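ESSB (Geobacillus thermodenitrificans, PDB 4ANO) is an integral membrane component of the type VII secretion system, represented here by its cytoplasmic part, which probably has a protein-kinase-like fold. Local coordinates at residues L74-T82 and T151-E159; R105-N114 and F125-P136. All blocks are in the same frame, centred on the assembly; numbering follows the deposited sequence. Where two conformers were deposited one is given.

Contact 1 of 2, residues L74-T82 and T151-E159; sequences LTFAAIRKT and TVLALTEGE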
loop_
_atom_site.group_PDB
_atom_site.type_symbol
_atom_site.label_atom_id
_atom_site.label_comp_id
_atom_site.label_asym_id
_atom_site.label_seq_id
_atom_site.Cartn_x
_atom_site.Cartn_y
_atom_site.Cartn_z
ATOM N N LEU A 74 -9.524 9.567 2.341
ATOM C CA LEU A 74 -8.852 10.138 1.145
ATOM C C LEU A 74 -8.080 9.054 0.359
ATOM O O LEU A 74 -7.442 8.158 0.942
ATOM C CB LEU A 74 -7.810 11.231 1.534
ATOM C CG LEU A 74 -7.978 12.650 2.125
ATOM C CD1 LEU A 74 -9.281 13.293 1.790
ATOM C CD2 LEU A 74 -7.667 12.672 3.664
ATOM N N THR A 75 -8.123 9.162 -0.959
ATOM C CA THR A 75 -7.405 8.264 -1.830
ATOM C C THR A 75 -5.974 8.632 -1.881
ATOM O O THR A 75 -5.555 9.723 -1.455
ATOM C CB THR A 75 -7.977 8.427 -3.273
ATOM O OG1 THR A 75 -7.753 9.787 -3.686
ATOM C CG2 THR A 75 -9.504 8.240 -3.240
ATOM N N PHE A 76 -5.201 7.682 -2.429
ATOM C CA PHE A 76 -3.793 7.887 -2.624
ATOM C C PHE A 76 -3.592 9.134 -3.531
ATOM O O PHE A 76 -2.782 10.013 -3.237
ATOM C CB PHE A 76 -3.221 6.645 -3.314
ATOM C CG PHE A 76 -1.720 6.683 -3.427
ATOM C CD1 PHE A 76 -1.090 7.291 -4.527
ATOM C CD2 PHE A 76 -0.905 6.120 -2.412
ATOM C CE1 PHE A 76 0.270 7.282 -4.622
ATOM C CE2 PHE A 76 0.488 6.067 -2.546
ATOM C CZ PHE A 76 1.054 6.668 -3.664
ATOM N N ALA A 77 -4.322 9.223 -4.623
ATOM C CA ALA A 77 -4.120 10.411 -5.481
ATOM C C ALA A 77 -4.426 11.751 -4.779
ATOM O O ALA A 77 -3.707 12.762 -5.003
ATOM C CB ALA A 77 -4.803 10.253 -6.826
ATOM N N ALA A 78 -5.384 11.787 -3.828
ATOM C CA ALA A 78 -5.608 12.987 -3.049
ATOM C C ALA A 78 -4.408 13.386 -2.183
ATOM O O ALA A 78 -4.107 14.581 -2.037
ATOM C CB ALA A 78 -6.885 12.851 -2.174
ATOM N N ILE A 79 -3.761 12.411 -1.544
ATOM C CA ILE A 79 -2.584 12.740 -0.761
ATOM C C ILE A 79 -1.447 13.215 -1.638
ATOM O O ILE A 79 -0.663 14.070 -1.235
ATOM C CB ILE A 79 -2.191 11.571 0.194
ATOM C CG1 ILE A 79 -3.450 11.123 0.930
ATOM C CG2 ILE A 79 -1.069 12.008 1.076
ATOM C CD1 ILE A 79 -4.058 12.284 1.844
ATOM N N ARG A 80 -1.353 12.654 -2.833
ATOM C CA ARG A 80 -0.319 13.026 -3.823
ATOM C C ARG A 80 -0.383 14.553 -4.169
ATOM O O ARG A 80 0.627 15.172 -4.534
ATOM C CB ARG A 80 -0.412 12.083 -5.060
ATOM C CG ARG A 80 0.598 12.326 -6.288
ATOM C CD ARG A 80 2.157 12.289 -6.034
ATOM N NE ARG A 80 2.887 12.769 -7.232
ATOM C CZ ARG A 80 3.130 14.053 -7.503
ATOM N NH1 ARG A 80 2.733 15.013 -6.644
ATOM N NH2 ARG A 80 3.799 14.392 -8.607
ATOM N N LYS A 81 -1.540 15.151 -3.938
ATOM C CA LYS A 81 -1.722 16.595 -4.145
ATOM C C LYS A 81 -1.304 17.521 -3.010
ATOM O O LYS A 81 -1.329 18.765 -3.190
ATOM C CB LYS A 81 -3.180 16.919 -4.485
ATOM C CG LYS A 81 -3.626 16.151 -5.711
ATOM C CD LYS A 81 -5.108 16.481 -5.876
ATOM C CE LYS A 81 -5.760 15.653 -7.003
ATOM N NZ LYS A 81 -5.026 15.572 -8.302
ATOM N N THR A 82 -1.035 16.965 -1.828
ATOM C CA THR A 82 -0.615 17.725 -0.657
ATOM C C THR A 82 0.838 18.111 -0.838
ATOM O O THR A 82 1.475 17.702 -1.821
ATOM C CB THR A 82 -0.829 16.927 0.662
ATOM O OG1 THR A 82 -0.086 15.695 0.656
ATOM C CG2 THR A 82 -2.294 16.548 0.844
ATOM N N THR A 151 5.868 2.354 -3.919
ATOM C CA THR A 151 4.688 3.125 -3.407
ATOM C C THR A 151 5.109 4.451 -2.756
ATOM O O THR A 151 4.544 5.546 -2.993
ATOM C CB THR A 151 3.847 2.301 -2.448
ATOM O OG1 THR A 151 3.399 1.153 -3.185
ATOM C CG2 THR A 151 2.669 3.155 -1.951
ATOM N N VAL A 152 6.150 4.391 -1.945
ATOM C CA VAL A 152 6.671 5.608 -1.330
ATOM C C VAL A 152 7.231 6.577 -2.393
ATOM O O VAL A 152 6.929 7.799 -2.293
ATOM C CB VAL A 152 7.827 5.168 -0.391
ATOM C CG1 VAL A 152 8.718 6.390 0.022
ATOM C CG2 VAL A 152 7.223 4.506 0.852
ATOM N N LEU A 153 7.966 6.071 -3.386
ATOM C CA LEU A 153 8.433 6.966 -4.490
ATOM C C LEU A 153 7.279 7.539 -5.274
ATOM O O LEU A 153 7.244 8.724 -5.647
ATOM C CB LEU A 153 9.402 6.266 -5.431
ATOM C CG LEU A 153 10.737 6.021 -4.713
ATOM C CD1 LEU A 153 11.654 5.058 -5.452
ATOM C CD2 LEU A 153 11.407 7.271 -4.375
ATOM N N ALA A 154 6.284 6.725 -5.574
ATOM C CA ALA A 154 5.097 7.241 -6.239
ATOM C C ALA A 154 4.395 8.342 -5.406
ATOM O O ALA A 154 3.845 9.285 -5.970
ATOM C CB ALA A 154 4.133 6.149 -6.552
ATOM N N LEU A 155 4.404 8.222 -4.095
ATOM C CA LEU A 155 3.707 9.191 -3.264
ATOM C C LEU A 155 4.526 10.508 -3.078
ATOM O O LEU A 155 3.924 11.598 -3.029
ATOM C CB LEU A 155 3.457 8.552 -1.918
ATOM C CG LEU A 155 2.731 9.358 -0.855
ATOM C CD1 LEU A 155 1.354 9.685 -1.429
ATOM C CD2 LEU A 155 2.596 8.562 0.415
ATOM N N THR A 156 5.847 10.377 -2.979
ATOM C CA THR A 156 6.742 11.462 -2.533
ATOM C C THR A 156 7.356 12.163 -3.728
ATOM O O THR A 156 6.938 13.229 -4.062
ATOM C CB THR A 156 7.842 10.969 -1.560
ATOM O OG1 THR A 156 8.619 9.910 -2.171
ATOM C CG2 THR A 156 7.197 10.401 -0.280
ATOM N N GLU A 157 8.384 11.564 -4.307
ATOM C CA GLU A 157 9.027 12.039 -5.550
ATOM C C GLU A 157 7.984 12.247 -6.637
ATOM O O GLU A 157 7.906 13.328 -7.259
ATOM C CB GLU A 157 10.027 10.998 -6.027
ATOM C CG GLU A 157 10.865 11.451 -7.224
ATOM C CD GLU A 157 12.337 11.670 -6.874
ATOM O OE1 GLU A 157 12.655 12.380 -5.877
ATOM O OE2 GLU A 157 13.178 11.127 -7.631
ATOM N N GLY A 158 7.201 11.204 -6.858
ATOM C CA GLY A 158 6.121 11.157 -7.787
ATOM C C GLY A 158 6.449 11.566 -9.237
ATOM O O GLY A 158 5.626 12.224 -9.883
ATOM N N GLU A 159 7.616 11.202 -9.759
ATOM C CA GLU A 159 7.881 11.536 -11.160
ATOM C C GLU A 159 7.547 10.378 -12.107
ATOM O O GLU A 159 7.640 10.515 -13.324
ATOM C CB GLU A 159 9.307 12.055 -11.358
ATOM C CG GLU A 159 9.513 12.818 -12.694
ATOM C CD GLU A 159 8.806 14.173 -12.753
ATOM O OE1 GLU A 159 8.655 14.831 -11.699
ATOM O OE2 GLU A 159 8.406 14.596 -13.867
#
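F76 lays its ring against L155 at the end of helix 141-155. The CD1 methyl of L155 sits over one ring face, offset toward the rim, in a CH-pi contact 4.0 Å from the ring centroid and 22° off the normal. L155 CB comes closer still, 3.5 Å from F76 CZ. With F76 CG anti to the backbone N (chi1 -173°), the ring reaches across to the other helix, where its far edge meets the backbone carbon of A154 and F76 CE2 lies 3.7 Å from T151 CG2. I79 CG2 adds a looser contact, 4.2 Å from L155 CD1. Beside this apolar patch R80 supplies the polar contact. Its chain bends at chi2 (58°) and passes the helix end, CD lying 3.4 Å from A154 O, before NH2 donates to G158 O at 3.1 Å. The oxygen lies moderately out of the guanidinium plane. G158 has positive phi where the helix gives way to a turn, and its CA lies 3.7 Å from R80 NE. Further out, T75 OG1 caps helix 76-80 by accepting from A78 N at 3.1 Å; in the turn beyond, T82 OG1 bonds to I79 O. R87 of helix 84-98 binds the carbonyl oxygens of L155 and T156, and also that of T82, tying the two segments together; F117 packs on F76 and I79. This helix packing is consistent with the C-lobe of a protein-kinase-like fold, with helices 76-80 and 141-155 probably corresponding to kinase helices D and F.

Contact 2 of 2, residues R105-N114 and F125-P136; sequences RLIFIVCPEN and FLHVGVKESLPP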
loop_
_atom_site.group_PDB
_atom_site.type_symbol
_atom_site.label_atom_id
_atom_site.label_comp_id
_atom_site.label_asym_id
_atom_site.label_seq_id
_atom_site.Cartn_x
_atom_site.Cartn_y
_atom_site.Cartn_z
ATOM N N ARG A 105 -2.201 -14.067 10.932
ATOM C CA ARG A 105 -2.345 -14.664 9.592
ATOM C C ARG A 105 -2.502 -13.595 8.458
ATOM O O ARG A 105 -2.594 -13.927 7.292
ATOM C CB ARG A 105 -3.505 -15.686 9.534
ATOM C CG ARG A 105 -3.181 -17.077 10.113
ATOM C CD ARG A 105 -4.361 -18.056 9.981
ATOM N NE ARG A 105 -5.523 -17.548 10.667
ATOM C CZ ARG A 105 -6.740 -17.384 10.136
ATOM N NH1 ARG A 105 -6.994 -17.762 8.907
ATOM N NH2 ARG A 105 -7.713 -16.882 10.880
ATOM N N LEU A 106 -2.539 -12.324 8.805
ATOM C CA LEU A 106 -2.806 -11.268 7.765
ATOM C C LEU A 106 -1.544 -10.911 6.976
ATOM O O LEU A 106 -0.461 -10.819 7.564
ATOM C CB LEU A 106 -3.408 -10.003 8.389
ATOM C CG LEU A 106 -4.701 -10.280 9.112
ATOM C CD1 LEU A 106 -5.069 -8.918 9.812
ATOM C CD2 LEU A 106 -5.787 -10.719 8.149
ATOM N N ILE A 107 -1.628 -10.785 5.659
ATOM C CA ILE A 107 -0.457 -10.505 4.815
ATOM C C ILE A 107 -0.719 -9.297 3.957
ATOM O O ILE A 107 -1.753 -9.250 3.260
ATOM C CB ILE A 107 -0.077 -11.711 3.942
ATOM C CG1 ILE A 107 0.260 -12.928 4.852
ATOM C CG2 ILE A 107 1.075 -11.370 2.981
ATOM C CD1 ILE A 107 0.564 -14.271 4.086
ATOM N N PHE A 108 0.179 -8.316 3.966
ATOM C CA PHE A 108 -0.125 -7.034 3.301
ATOM C C PHE A 108 0.476 -6.891 1.903
ATOM O O PHE A 108 1.599 -7.379 1.660
ATOM C CB PHE A 108 0.286 -5.881 4.227
ATOM C CG PHE A 108 -0.533 -5.863 5.495
ATOM C CD1 PHE A 108 -1.760 -5.245 5.513
ATOM C CD2 PHE A 108 -0.103 -6.572 6.635
ATOM C CE1 PHE A 108 -2.550 -5.261 6.675
ATOM C CE2 PHE A 108 -0.894 -6.626 7.804
ATOM C CZ PHE A 108 -2.105 -5.965 7.824
ATOM N N ILE A 109 -0.341 -6.391 0.972
ATOM C CA ILE A 109 0.108 -6.033 -0.413
ATOM C C ILE A 109 0.026 -4.524 -0.529
ATOM O O ILE A 109 -1.056 -3.901 -0.319
ATOM C CB ILE A 109 -0.648 -6.782 -1.551
ATOM C CG1 ILE A 109 -0.324 -6.183 -2.962
ATOM C CG2 ILE A 109 -2.246 -6.785 -1.359
ATOM C CD1 ILE A 109 -0.691 -7.211 -4.081
ATOM N N VAL A 110 1.172 -3.900 -0.911
ATOM C CA VAL A 110 1.270 -2.450 -0.861
ATOM C C VAL A 110 1.336 -1.885 -2.284
ATOM O O VAL A 110 2.240 -2.173 -3.093
ATOM C CB VAL A 110 2.508 -1.993 -0.058
ATOM C CG1 VAL A 110 2.626 -0.474 -0.093
ATOM C CG2 VAL A 110 2.435 -2.564 1.374
ATOM N N CYS A 111 0.363 -1.053 -2.639
ATOM C CA CYS A 111 0.358 -0.359 -3.909
ATOM C C CYS A 111 -0.673 0.772 -3.790
ATOM O O CYS A 111 -1.509 0.690 -2.905
ATOM C CB CYS A 111 0.196 -1.253 -5.118
ATOM S SG CYS A 111 -1.483 -2.106 -5.012
ATOM N N PRO A 112 -0.620 1.784 -4.660
ATOM C CA PRO A 112 -1.501 2.951 -4.500
ATOM C C PRO A 112 -2.978 2.575 -4.597
ATOM O O PRO A 112 -3.764 3.154 -3.823
ATOM C CB PRO A 112 -1.062 3.884 -5.683
ATOM C CG PRO A 112 0.441 3.606 -5.715
ATOM C CD PRO A 112 0.540 2.080 -5.531
ATOM N N GLU A 113 -3.327 1.567 -5.388
ATOM C CA GLU A 113 -4.755 1.196 -5.595
ATOM C C GLU A 113 -5.302 0.605 -4.299
ATOM O O GLU A 113 -6.547 0.557 -4.090
ATOM C CB GLU A 113 -4.899 0.122 -6.678
ATOM C CG GLU A 113 -6.300 -0.036 -7.180
ATOM C CD GLU A 113 -6.479 -1.087 -8.271
ATOM O OE1 GLU A 113 -5.587 -1.940 -8.547
ATOM O OE2 GLU A 113 -7.588 -1.025 -8.865
ATOM N N ASN A 114 -4.408 0.093 -3.464
ATOM C CA ASN A 114 -4.839 -0.608 -2.260
ATOM C C ASN A 114 -4.801 0.204 -0.988
ATOM O O ASN A 114 -4.928 -0.347 0.103
ATOM C CB ASN A 114 -4.011 -1.881 -2.096
ATOM C CG ASN A 114 -4.723 -2.923 -1.283
ATOM O OD1 ASN A 114 -5.972 -3.057 -1.315
ATOM N ND2 ASN A 114 -3.927 -3.704 -0.535
ATOM N N PHE A 125 -5.141 -0.257 4.460
ATOM C CA PHE A 125 -5.254 -1.112 3.295
ATOM C C PHE A 125 -6.654 -1.501 3.020
ATOM O O PHE A 125 -7.443 -1.750 3.972
ATOM C CB PHE A 125 -4.424 -2.421 3.498
ATOM C CG PHE A 125 -3.003 -2.173 3.611
ATOM C CD1 PHE A 125 -2.257 -1.939 2.468
ATOM C CD2 PHE A 125 -2.388 -2.108 4.830
ATOM C CE1 PHE A 125 -0.922 -1.691 2.533
ATOM C CE2 PHE A 125 -1.053 -1.801 4.932
ATOM C CZ PHE A 125 -0.313 -1.562 3.779
ATOM N N LEU A 126 -7.004 -1.617 1.758
ATOM C CA LEU A 126 -8.236 -2.082 1.345
ATOM C C LEU A 126 -8.299 -3.600 1.380
ATOM O O LEU A 126 -8.988 -4.179 2.232
ATOM C CB LEU A 126 -8.577 -1.584 -0.070
ATOM C CG LEU A 126 -8.807 -0.055 -0.050
ATOM C CD1 LEU A 126 -8.680 0.563 -1.384
ATOM C CD2 LEU A 126 -10.210 0.222 0.548
ATOM N N HIS A 127 -7.595 -4.234 0.486
ATOM C CA HIS A 127 -7.536 -5.708 0.449
ATOM C C HIS A 127 -6.351 -6.226 1.302
ATOM O O HIS A 127 -5.277 -5.650 1.258
ATOM C CB HIS A 127 -7.315 -6.211 -0.952
ATOM C CG HIS A 127 -7.094 -7.699 -1.003
ATOM N ND1 HIS A 127 -8.094 -8.612 -0.773
ATOM C CD2 HIS A 127 -5.953 -8.400 -1.074
ATOM C CE1 HIS A 127 -7.589 -9.831 -0.759
ATOM N NE2 HIS A 127 -6.288 -9.739 -0.993
ATOM N N VAL A 128 -6.585 -7.322 2.051
ATOM C CA VAL A 128 -5.482 -7.945 2.843
ATOM C C VAL A 128 -5.566 -9.434 2.591
ATOM O O VAL A 128 -6.658 -9.975 2.372
ATOM C CB VAL A 128 -5.763 -7.646 4.308
ATOM C CG1 VAL A 128 -4.755 -8.295 5.141
ATOM C CG2 VAL A 128 -5.647 -6.065 4.593
ATOM N N GLY A 129 -4.368 -10.056 2.369
ATOM C CA GLY A 129 -4.291 -11.553 2.229
ATOM C C GLY A 129 -4.318 -12.288 3.568
ATOM O O GLY A 129 -4.238 -11.716 4.666
ATOM N N VAL A 130 -4.604 -13.591 3.439
ATOM C CA VAL A 130 -4.603 -14.497 4.567
ATOM C C VAL A 130 -3.687 -15.620 4.326
ATOM O O VAL A 130 -3.748 -16.321 3.315
ATOM C CB VAL A 130 -6.031 -15.061 4.811
ATOM C CG1 VAL A 130 -6.065 -15.928 6.096
ATOM C CG2 VAL A 130 -6.990 -13.877 4.925
ATOM N N LYS A 131 -2.736 -15.745 5.250
ATOM C CA LYS A 131 -1.748 -16.839 5.085
ATOM C C LYS A 131 -2.343 -18.206 4.827
ATOM O O LYS A 131 -3.244 -18.655 5.555
ATOM C CB LYS A 131 -0.798 -16.809 6.273
ATOM C CG LYS A 131 0.541 -17.669 6.046
ATOM C CD LYS A 131 1.337 -17.721 7.387
ATOM C CE LYS A 131 2.334 -18.902 7.493
ATOM N NZ LYS A 131 2.771 -19.489 6.189
ATOM N N GLU A 132 -1.837 -18.852 3.758
ATOM C CA GLU A 132 -2.257 -20.220 3.289
ATOM C C GLU A 132 -3.760 -20.279 2.874
ATOM O O GLU A 132 -4.380 -21.355 2.823
ATOM C CB GLU A 132 -2.001 -21.237 4.405
ATOM C CG GLU A 132 -0.549 -21.535 4.686
ATOM C CD GLU A 132 -0.357 -22.746 5.538
ATOM O OE1 GLU A 132 -0.747 -22.732 6.743
ATOM O OE2 GLU A 132 0.226 -23.718 4.984
ATOM N N SER A 133 -4.378 -19.115 2.596
ATOM C CA SER A 133 -5.768 -19.089 2.305
ATOM C C SER A 133 -6.148 -18.188 1.107
ATOM O O SER A 133 -6.892 -18.587 0.242
ATOM C CB SER A 133 -6.595 -18.678 3.532
ATOM O OG SER A 133 -6.480 -19.585 4.620
ATOM N N LEU A 134 -5.691 -16.940 1.074
ATOM C CA LEU A 134 -6.216 -15.969 0.127
ATOM C C LEU A 134 -5.060 -15.055 -0.232
ATOM O O LEU A 134 -4.433 -14.498 0.605
ATOM C CB LEU A 134 -7.351 -15.134 0.810
ATOM C CG LEU A 134 -8.022 -14.152 -0.136
ATOM C CD1 LEU A 134 -9.012 -15.053 -0.995
ATOM C CD2 LEU A 134 -8.852 -13.138 0.635
ATOM N N PRO A 135 -4.774 -14.914 -1.497
ATOM C CA PRO A 135 -3.575 -14.110 -1.862
ATOM C C PRO A 135 -3.701 -12.643 -1.383
ATOM O O PRO A 135 -4.760 -12.063 -1.442
ATOM C CB PRO A 135 -3.586 -14.153 -3.396
ATOM C CG PRO A 135 -4.415 -15.378 -3.750
ATOM C CD PRO A 135 -5.490 -15.414 -2.681
ATOM N N PRO A 136 -2.586 -12.042 -0.998
ATOM C CA PRO A 136 -1.241 -12.693 -0.938
ATOM C C PRO A 136 -1.242 -13.670 0.235
ATOM O O PRO A 136 -1.580 -13.311 1.383
ATOM C CB PRO A 136 -0.289 -11.505 -0.711
ATOM C CG PRO A 136 -1.171 -10.511 0.022
ATOM C CD PRO A 136 -2.514 -10.621 -0.707
HETATM O O HOH W 1 -5.402 -19.592 7.073
HETATM O O HOH W 2 -2.702 -5.317 2.235
#
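N114 and H127 join two loops that probably correspond, by their order in a kinase-like fold, to the catalytic loop and the DFG region of protein kinases. N114 CG lies anti to the backbone N (chi1 -156°), which carries the carboxamide across to H127, whose backbone it grips twice: OD1 accepts from H127 N at 2.7 Å, and ND2 gives a nearly straight bond to H127 O at 3.0 Å. The other ND2 hydrogen goes to I109 O, 2.9 Å away. Both of these acceptors lie within 4° of the amide plane, so the three bonds fix the rotation of the group, while N114 O takes L126 N. The sequence CPEN ending at N114 resembles the KPEN of kinase catalytic loops, but H127 and I109 probably occupy the positions of the DFG and HRD aspartates, as in a pseudokinase. H127 NE2 is itself held by P135 O in the ring plane. Next to this site, antiparallel strands 106-107 and 129-130 pair through two bonds between I107 and G129, continued by K131 N to R105 O at 2.7 Å. I107 slides past P136, CG2 3.8 Å from P136 CG. F108 and F125 meet obliquely, planes at 43° and centroids 5.0 Å apart, with V128 CG1 over a face of the F108 ring. A water joins S133 OG, K131 O and R105 NH1; E41 also binds R105 NH1 through O and S133 OG through OE1.

The chain runs 74-82, 105-114, 125-136, 151-159, so both halves of contact 2 come between the halves of contact 1. Their centres are 20 Å apart, on opposite sides of the chain's centre, yet the contacts touch at one corner: T151 OG1 lies 3.5 Å from C111 CA, and F76 CB 3.6 Å from P112 O. Helix 84-98 reaches both, with R87 bonding at contact 1 while L94 and V98 pack on F125 of contact 2. Helix 141-155 is shared too: E147 accepts from V110 N and T151 OG1 bonds to its carbonyl. These two helices thus connect the probable counterparts of the kinase catalytic and DFG loops to the 74-82 segment.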